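Local atomic coordinates of HD domain protein (Enterococcus faecalis, PDB entry 4LRL), a protein that probably hydrolyses deoxyribonucleoside triphosphates to deoxynucleosides and triphosphate, as an allosterically regulated, metal-binding HD-domain enzyme. Residues R259-R273 with I388-R400. Residues are numbered along the deposited sequence; the frame is centred on the assembly and turned at random.
With TTP (thymidine-5'-triphosphate), chain S; DGT (2'-deoxyguanosine-5'-triphosphate), chain R.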
loop_
_atom_site.group_PDB
_atom_site.type_symbol
_atom_site.label_atom_id
_atom_site.label_comp_id
_atom_site.label_asym_id
_atom_site.label_seq_id
_atom_site.Cartn_x
_atom_site.Cartn_y
_atom_site.Cartn_z
ATOM N N ARG C 259 1.472 -0.911 18.062
ATOM C CA ARG C 259 0.744 -0.472 19.230
ATOM C C ARG C 259 1.406 0.778 19.790
ATOM O O ARG C 259 0.748 1.801 19.964
ATOM C CB ARG C 259 0.711 -1.588 20.277
ATOM C CG ARG C 259 -0.337 -1.414 21.356
ATOM C CD ARG C 259 -0.354 -2.607 22.304
ATOM N NE ARG C 259 -0.658 -2.217 23.682
ATOM C CZ ARG C 259 -0.836 -3.086 24.680
ATOM N NH1 ARG C 259 -0.766 -4.391 24.446
ATOM N NH2 ARG C 259 -1.108 -2.656 25.910
ATOM N N TYR C 260 2.717 0.701 20.003
ATOM C CA TYR C 260 3.508 1.795 20.572
ATOM C C TYR C 260 3.488 3.035 19.678
ATOM O O TYR C 260 3.259 4.150 20.146
ATOM C CB TYR C 260 4.951 1.325 20.823
ATOM C CG TYR C 260 5.974 2.425 21.088
ATOM C CD1 TYR C 260 6.174 2.919 22.367
ATOM C CD2 TYR C 260 6.750 2.953 20.057
ATOM C CE1 TYR C 260 7.104 3.912 22.616
ATOM C CE2 TYR C 260 7.684 3.943 20.301
ATOM C CZ TYR C 260 7.857 4.418 21.583
ATOM O OH TYR C 260 8.785 5.405 21.834
ATOM N N GLN C 261 3.743 2.838 18.383
ATOM C CA GLN C 261 3.755 3.987 17.460
ATOM C C GLN C 261 2.401 4.677 17.279
ATOM O O GLN C 261 2.364 5.911 17.177
ATOM C CB GLN C 261 4.498 3.723 16.135
ATOM C CG GLN C 261 3.996 2.574 15.297
ATOM C CD GLN C 261 5.041 2.055 14.306
ATOM O OE1 GLN C 261 6.119 2.636 14.138
ATOM N NE2 GLN C 261 4.717 0.940 13.646
ATOM N N MET C 262 1.301 3.908 17.295
ATOM C CA MET C 262 -0.051 4.494 17.299
ATOM C C MET C 262 -0.289 5.381 18.547
ATOM O O MET C 262 -0.753 6.518 18.413
ATOM C CB MET C 262 -1.144 3.425 17.178
ATOM C CG MET C 262 -1.333 2.798 15.785
ATOM S SD MET C 262 -1.726 3.948 14.425
ATOM C CE MET C 262 -3.225 4.669 15.109
ATOM N N TYR C 263 0.030 4.860 19.739
ATOM C CA TYR C 263 -0.044 5.627 20.997
ATOM C C TYR C 263 0.653 6.972 20.878
ATOM O O TYR C 263 0.004 8.013 21.014
ATOM C CB TYR C 263 0.593 4.867 22.164
ATOM C CG TYR C 263 -0.216 3.720 22.743
ATOM C CD1 TYR C 263 -1.106 2.986 21.954
ATOM C CD2 TYR C 263 -0.050 3.336 24.076
ATOM C CE1 TYR C 263 -1.833 1.929 22.476
ATOM C CE2 TYR C 263 -0.772 2.267 24.612
ATOM C CZ TYR C 263 -1.666 1.573 23.796
ATOM O OH TYR C 263 -2.386 0.510 24.295
ATOM N N VAL C 264 1.966 6.937 20.604
ATOM C CA VAL C 264 2.813 8.136 20.595
ATOM C C VAL C 264 2.498 9.127 19.473
ATOM O O VAL C 264 2.604 10.334 19.679
ATOM C CB VAL C 264 4.350 7.820 20.619
ATOM C CG1 VAL C 264 4.739 7.118 21.906
ATOM C CG2 VAL C 264 4.791 7.006 19.407
ATOM N N GLN C 265 2.100 8.619 18.309
ATOM C CA GLN C 265 1.892 9.449 17.125
ATOM C C GLN C 265 0.455 9.918 16.985
ATOM O O GLN C 265 0.206 11.007 16.461
ATOM C CB GLN C 265 2.308 8.704 15.858
ATOM C CG GLN C 265 3.813 8.616 15.675
ATOM C CD GLN C 265 4.250 7.471 14.759
ATOM O OE1 GLN C 265 3.482 6.995 13.915
ATOM N NE2 GLN C 265 5.502 7.027 14.927
ATOM N N VAL C 266 -0.486 9.099 17.442
ATOM C CA VAL C 266 -1.898 9.400 17.229
ATOM C C VAL C 266 -2.657 9.670 18.534
ATOM O O VAL C 266 -3.036 10.811 18.797
ATOM C CB VAL C 266 -2.594 8.303 16.381
ATOM C CG1 VAL C 266 -4.108 8.567 16.248
ATOM C CG2 VAL C 266 -1.927 8.208 15.021
ATOM N N TYR C 267 -2.847 8.636 19.350
ATOM C CA TYR C 267 -3.693 8.745 20.533
ATOM C C TYR C 267 -3.230 9.825 21.508
ATOM O O TYR C 267 -4.063 10.470 22.140
ATOM C CB TYR C 267 -3.856 7.384 21.251
ATOM C CG TYR C 267 -4.321 6.237 20.350
ATOM C CD1 TYR C 267 -3.832 4.946 20.526
ATOM C CD2 TYR C 267 -5.234 6.450 19.315
ATOM C CE1 TYR C 267 -4.243 3.898 19.710
ATOM C CE2 TYR C 267 -5.642 5.405 18.487
ATOM C CZ TYR C 267 -5.139 4.132 18.696
ATOM O OH TYR C 267 -5.537 3.091 17.882
ATOM N N PHE C 268 -1.919 10.027 21.616
ATOM C CA PHE C 268 -1.368 10.974 22.584
ATOM C C PHE C 268 -1.136 12.368 21.999
ATOM O O PHE C 268 -0.567 13.224 22.675
ATOM C CB PHE C 268 -0.053 10.461 23.187
ATOM C CG PHE C 268 -0.190 9.194 24.007
ATOM C CD1 PHE C 268 -1.441 8.685 24.358
ATOM C CD2 PHE C 268 0.952 8.528 24.456
ATOM C CE1 PHE C 268 -1.554 7.530 25.131
ATOM C CE2 PHE C 268 0.852 7.372 25.231
ATOM C CZ PHE C 268 -0.408 6.871 25.563
ATOM N N HIS C 269 -1.574 12.595 20.755
ATOM C CA HIS C 269 -1.294 13.855 20.063
ATOM C C HIS C 269 -1.812 15.067 20.827
ATOM O O HIS C 269 -2.993 15.119 21.184
ATOM C CB HIS C 269 -1.852 13.871 18.641
ATOM C CG HIS C 269 -1.169 14.865 17.756
ATOM N ND1 HIS C 269 -1.375 16.225 17.864
ATOM C CD2 HIS C 269 -0.247 14.702 16.777
ATOM C CE1 HIS C 269 -0.616 16.855 16.983
ATOM N NE2 HIS C 269 0.075 15.952 16.306
ATOM N N PRO C 270 -0.924 16.047 21.077
ATOM C CA PRO C 270 -1.270 17.263 21.846
ATOM C C PRO C 270 -2.422 18.091 21.267
ATOM O O PRO C 270 -3.228 18.626 22.018
ATOM C CB PRO C 270 0.025 18.079 21.828
ATOM C CG PRO C 270 1.122 17.067 21.552
ATOM C CD PRO C 270 0.506 15.997 20.714
ATOM N N VAL C 271 -2.500 18.217 19.946
ATOM C CA VAL C 271 -3.537 19.059 19.363
ATOM C C VAL C 271 -4.906 18.409 19.593
ATOM O O VAL C 271 -5.854 19.078 19.990
ATOM C CB VAL C 271 -3.261 19.365 17.886
ATOM C CG1 VAL C 271 -4.410 20.114 17.262
ATOM C CG2 VAL C 271 -1.971 20.167 17.752
ATOM N N SER C 272 -4.990 17.097 19.403
ATOM C CA SER C 272 -6.232 16.369 19.673
ATOM C C SER C 272 -6.639 16.504 21.129
ATOM O O SER C 272 -7.821 16.702 21.436
ATOM C CB SER C 272 -6.082 14.890 19.328
ATOM O OG SER C 272 -5.578 14.765 18.018
ATOM N N ARG C 273 -5.662 16.380 22.020
ATOM C CA ARG C 273 -5.916 16.549 23.435
ATOM C C ARG C 273 -6.301 17.994 23.800
ATOM O O ARG C 273 -7.058 18.214 24.750
ATOM C CB ARG C 273 -4.730 16.063 24.251
ATOM C CG ARG C 273 -4.566 14.543 24.237
ATOM C CD ARG C 273 -3.719 14.139 25.410
ATOM N NE ARG C 273 -2.304 14.173 25.087
ATOM C CZ ARG C 273 -1.327 14.369 25.968
ATOM N NH1 ARG C 273 -1.593 14.580 27.254
ATOM N NH2 ARG C 273 -0.070 14.369 25.544
ATOM N N ILE C 388 -4.150 20.724 33.099
ATOM C CA ILE C 388 -3.031 19.832 33.253
ATOM C C ILE C 388 -3.582 18.447 32.928
ATOM O O ILE C 388 -4.567 18.019 33.523
ATOM C CB ILE C 388 -2.505 19.854 34.718
ATOM C CG1 ILE C 388 -1.833 21.193 35.027
ATOM C CG2 ILE C 388 -1.537 18.681 34.987
ATOM C CD1 ILE C 388 -1.611 21.436 36.503
ATOM N N ASN C 389 -2.983 17.759 31.962
ATOM C CA ASN C 389 -3.251 16.322 31.816
ATOM C C ASN C 389 -2.064 15.527 31.314
ATOM O O ASN C 389 -1.131 16.075 30.723
ATOM C CB ASN C 389 -4.526 16.024 31.000
ATOM C CG ASN C 389 -4.421 16.452 29.542
ATOM O OD1 ASN C 389 -3.377 16.314 28.906
ATOM N ND2 ASN C 389 -5.525 16.949 29.000
ATOM N N SER C 390 -2.097 14.229 31.579
ATOM C CA SER C 390 -1.065 13.353 31.095
ATOM C C SER C 390 -1.684 12.272 30.218
ATOM O O SER C 390 -2.890 12.008 30.287
ATOM C CB SER C 390 -0.289 12.763 32.267
ATOM O OG SER C 390 -0.760 11.484 32.622
ATOM N N SER C 391 -0.858 11.661 29.383
ATOM C CA SER C 391 -1.315 10.578 28.541
ATOM C C SER C 391 -1.710 9.352 29.374
ATOM O O SER C 391 -2.504 8.533 28.916
ATOM C CB SER C 391 -0.268 10.230 27.486
ATOM O OG SER C 391 0.968 9.876 28.071
ATOM N N TYR C 392 -1.177 9.253 30.597
ATOM C CA TYR C 392 -1.533 8.178 31.535
ATOM C C TYR C 392 -3.033 8.143 31.798
ATOM O O TYR C 392 -3.594 7.087 32.086
ATOM C CB TYR C 392 -0.814 8.347 32.881
ATOM C CG TYR C 392 0.618 7.849 32.933
ATOM C CD1 TYR C 392 0.937 6.533 32.582
ATOM C CD2 TYR C 392 1.650 8.686 33.378
ATOM C CE1 TYR C 392 2.254 6.067 32.647
ATOM C CE2 TYR C 392 2.974 8.226 33.450
ATOM C CZ TYR C 392 3.266 6.916 33.080
ATOM O OH TYR C 392 4.564 6.449 33.144
ATOM N N ASP C 393 -3.665 9.310 31.701
ATOM C CA ASP C 393 -5.102 9.454 31.891
ATOM C C ASP C 393 -5.935 8.899 30.728
ATOM O O ASP C 393 -7.152 8.723 30.864
ATOM C CB ASP C 393 -5.454 10.937 32.118
ATOM C CG ASP C 393 -4.794 11.520 33.377
ATOM O OD1 ASP C 393 -4.509 10.737 34.323
ATOM O OD2 ASP C 393 -4.565 12.756 33.412
ATOM N N LEU C 394 -5.305 8.637 29.583
ATOM C CA LEU C 394 -6.063 8.210 28.400
ATOM C C LEU C 394 -6.301 6.694 28.412
ATOM O O LEU C 394 -5.525 5.963 29.027
ATOM C CB LEU C 394 -5.401 8.695 27.096
ATOM C CG LEU C 394 -5.378 10.226 26.886
ATOM C CD1 LEU C 394 -4.479 10.621 25.714
ATOM C CD2 LEU C 394 -6.788 10.838 26.729
ATOM N N PRO C 395 -7.384 6.227 27.750
ATOM C CA PRO C 395 -7.777 4.821 27.796
ATOM C C PRO C 395 -6.896 3.900 26.938
ATOM O O PRO C 395 -7.407 3.031 26.225
ATOM C CB PRO C 395 -9.215 4.849 27.266
ATOM C CG PRO C 395 -9.246 6.009 26.357
ATOM C CD PRO C 395 -8.350 7.032 26.978
ATOM N N TYR C 396 -5.583 4.090 27.022
ATOM C CA TYR C 396 -4.629 3.250 26.303
ATOM C C TYR C 396 -3.514 2.772 27.240
ATOM O O TYR C 396 -2.638 3.541 27.626
ATOM C CB TYR C 396 -4.077 3.994 25.084
ATOM C CG TYR C 396 -5.163 4.414 24.119
ATOM C CD1 TYR C 396 -5.702 3.501 23.213
ATOM C CD2 TYR C 396 -5.670 5.711 24.126
ATOM C CE1 TYR C 396 -6.707 3.869 22.334
ATOM C CE2 TYR C 396 -6.677 6.092 23.247
ATOM C CZ TYR C 396 -7.190 5.163 22.354
ATOM O OH TYR C 396 -8.190 5.517 21.483
ATOM N N ASP C 397 -3.579 1.496 27.615
ATOM C CA ASP C 397 -2.617 0.892 28.533
ATOM C C ASP C 397 -1.371 0.362 27.811
ATOM O O ASP C 397 -1.464 -0.199 26.717
ATOM C CB ASP C 397 -3.289 -0.231 29.328
ATOM C CG ASP C 397 -3.708 -1.404 28.456
ATOM O OD1 ASP C 397 -4.404 -1.195 27.438
ATOM O OD2 ASP C 397 -3.339 -2.544 28.793
ATOM N N PHE C 398 -0.209 0.553 28.431
ATOM C CA PHE C 398 1.053 0.050 27.892
ATOM C C PHE C 398 1.238 -1.423 28.225
ATOM O O PHE C 398 0.641 -1.925 29.182
ATOM C CB PHE C 398 2.232 0.848 28.448
ATOM C CG PHE C 398 2.381 2.207 27.839
ATOM C CD1 PHE C 398 3.001 2.366 26.602
ATOM C CD2 PHE C 398 1.904 3.333 28.498
ATOM C CE1 PHE C 398 3.146 3.627 26.031
ATOM C CE2 PHE C 398 2.043 4.602 27.933
ATOM C CZ PHE C 398 2.665 4.746 26.698
ATOM N N TYR C 399 2.066 -2.107 27.438
ATOM C CA TYR C 399 2.404 -3.493 27.730
ATOM C C TYR C 399 3.388 -3.584 28.905
ATOM O O TYR C 399 4.556 -3.230 28.771
ATOM C CB TYR C 399 2.939 -4.217 26.483
ATOM C CG TYR C 399 3.142 -5.697 26.708
ATOM C CD1 TYR C 399 2.090 -6.496 27.163
ATOM C CD2 TYR C 399 4.380 -6.301 26.486
ATOM C CE1 TYR C 399 2.264 -7.865 27.398
ATOM C CE2 TYR C 399 4.566 -7.670 26.708
ATOM C CZ TYR C 399 3.501 -8.446 27.170
ATOM O OH TYR C 399 3.659 -9.797 27.405
ATOM N N ARG C 400 2.895 -4.034 30.057
ATOM C CA ARG C 400 3.731 -4.246 31.242
ATOM C C ARG C 400 3.457 -5.622 31.849
ATOM O O ARG C 400 2.665 -5.743 32.786
ATOM C CB ARG C 400 3.511 -3.151 32.289
ATOM C CG ARG C 400 4.589 -3.147 33.367
ATOM C CD ARG C 400 4.133 -2.523 34.679
ATOM N NE ARG C 400 3.732 -1.130 34.506
ATOM C CZ ARG C 400 3.797 -0.202 35.453
ATOM N NH1 ARG C 400 3.403 1.034 35.181
ATOM N NH2 ARG C 400 4.259 -0.497 36.663
HETATM P PA TTP S . 1.925 18.157 13.258
HETATM O O1A TTP S . 1.416 19.522 12.876
HETATM O O2A TTP S . 1.594 17.598 14.614
HETATM O O3A TTP S . 3.533 18.057 13.084
HETATM P PB TTP S . 4.462 18.641 11.879
HETATM O O1B TTP S . 3.843 18.269 10.551
HETATM O O2B TTP S . 5.869 18.138 12.118
HETATM O O3B TTP S . 4.438 20.270 12.000
HETATM P PG TTP S . 4.070 21.206 13.290
HETATM O O1G TTP S . 4.820 22.493 12.993
HETATM O O2G TTP S . 4.581 20.448 14.505
HETATM O O3G TTP S . 2.573 21.412 13.269
HETATM O "O5'" TTP S . 1.375 17.115 12.167
HETATM C "C5'" TTP S . 0.698 17.522 10.977
HETATM C "C4'" TTP S . 0.002 16.317 10.360
HETATM O "O4'" TTP S . 0.899 15.200 10.369
HETATM C "C3'" TTP S . -1.232 15.924 11.157
HETATM O "O3'" TTP S . -2.343 15.660 10.307
HETATM C "C2'" TTP S . -0.866 14.624 11.835
HETATM C "C1'" TTP S . 0.295 14.080 11.018
HETATM N N1 TTP S . 1.237 13.382 11.898
HETATM C C2 TTP S . 1.643 12.040 11.605
HETATM O O2 TTP S . 1.212 11.440 10.588
HETATM N N3 TTP S . 2.507 11.409 12.431
HETATM C C4 TTP S . 2.982 12.033 13.527
HETATM O O4 TTP S . 3.781 11.416 14.270
HETATM C C5 TTP S . 2.594 13.350 13.834
HETATM C C5M TTP S . 3.111 14.077 15.059
HETATM C C6 TTP S . 1.706 14.011 12.994
HETATM P PG DGT R . 0.747 25.981 14.316
HETATM O O1G DGT R . 1.911 25.143 13.815
HETATM O O2G DGT R . 1.172 27.141 15.206
HETATM O O3G DGT R . -0.267 26.344 13.243
HETATM O O3B DGT R . -0.116 25.061 15.327
HETATM P PB DGT R . 0.051 23.473 15.426
HETATM O O1B DGT R . 0.745 23.144 16.722
HETATM O O2B DGT R . 0.586 22.931 14.125
HETATM O O3A DGT R . -1.474 23.001 15.568
HETATM P PA DGT R . -2.566 22.975 14.394
HETATM O O1A DGT R . -3.857 23.430 15.016
HETATM O O2A DGT R . -2.111 23.624 13.127
HETATM O "O5'" DGT R . -2.740 21.396 14.117
HETATM C "C5'" DGT R . -1.646 20.503 13.938
HETATM C "C4'" DGT R . -1.894 19.601 12.731
HETATM O "O4'" DGT R . -3.245 19.118 12.648
HETATM C "C3'" DGT R . -1.702 20.372 11.432
HETATM O "O3'" DGT R . -0.313 20.578 11.115
HETATM C "C2'" DGT R . -2.479 19.531 10.427
HETATM C "C1'" DGT R . -3.544 18.832 11.274
HETATM N N9 DGT R . -4.915 19.283 10.933
HETATM C C8 DGT R . -5.941 18.468 10.614
HETATM N N7 DGT R . -7.083 19.164 10.358
HETATM C C5 DGT R . -6.784 20.467 10.520
HETATM C C6 DGT R . -7.510 21.762 10.396
HETATM O O6 DGT R . -8.716 21.838 10.088
HETATM N N1 DGT R . -6.847 22.883 10.645
HETATM C C2 DGT R . -5.551 22.900 10.979
HETATM N N2 DGT R . -4.985 24.103 11.201
HETATM N N3 DGT R . -4.811 21.767 11.120
HETATM C C4 DGT R . -5.363 20.539 10.898
#
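Phe268 carries Ser391 on its ring: Ser391 CB sits squarely over the centre, 3.5 Å from the centroid, while the edge of the same ring meets Phe398 CZ. Tyr263 turns its edge into the face of Phe398, with the planes at 63°, and receives Tyr396 CB over its own face. Tyr396 then lies against Tyr267 in an offset stack, centroids 4.0 Å apart and planes nearly parallel at 6°, which completes a five-ring aromatic cluster. Leu394 CD1 fills in between Phe268 CD1 and Arg273 CD.

At one end, Asp397 O takes two bonds from opposite faces of its carbonyl plane, from Arg259 NH2 at 2.6 Å and Tyr263 OH at 2.7 Å. The Asp397 carboxylate has its salt bridge to Arg208 and a bond from Gln203, and reaches Arg259 NH2 only at long range. At the other end, Arg273 grips Phe268 O side-on through NE and NH2, bonds weakly to Asn389 OD1 and has a salt bridge to Asp439.

Next to Phe268, His269 NE2 donates to TTP O2A at 2.8 Å. An aromatic interior closed by an arginine at each end thus fixes the loop, by ring packing and polar bonds together, against a helix break that binds dTTP.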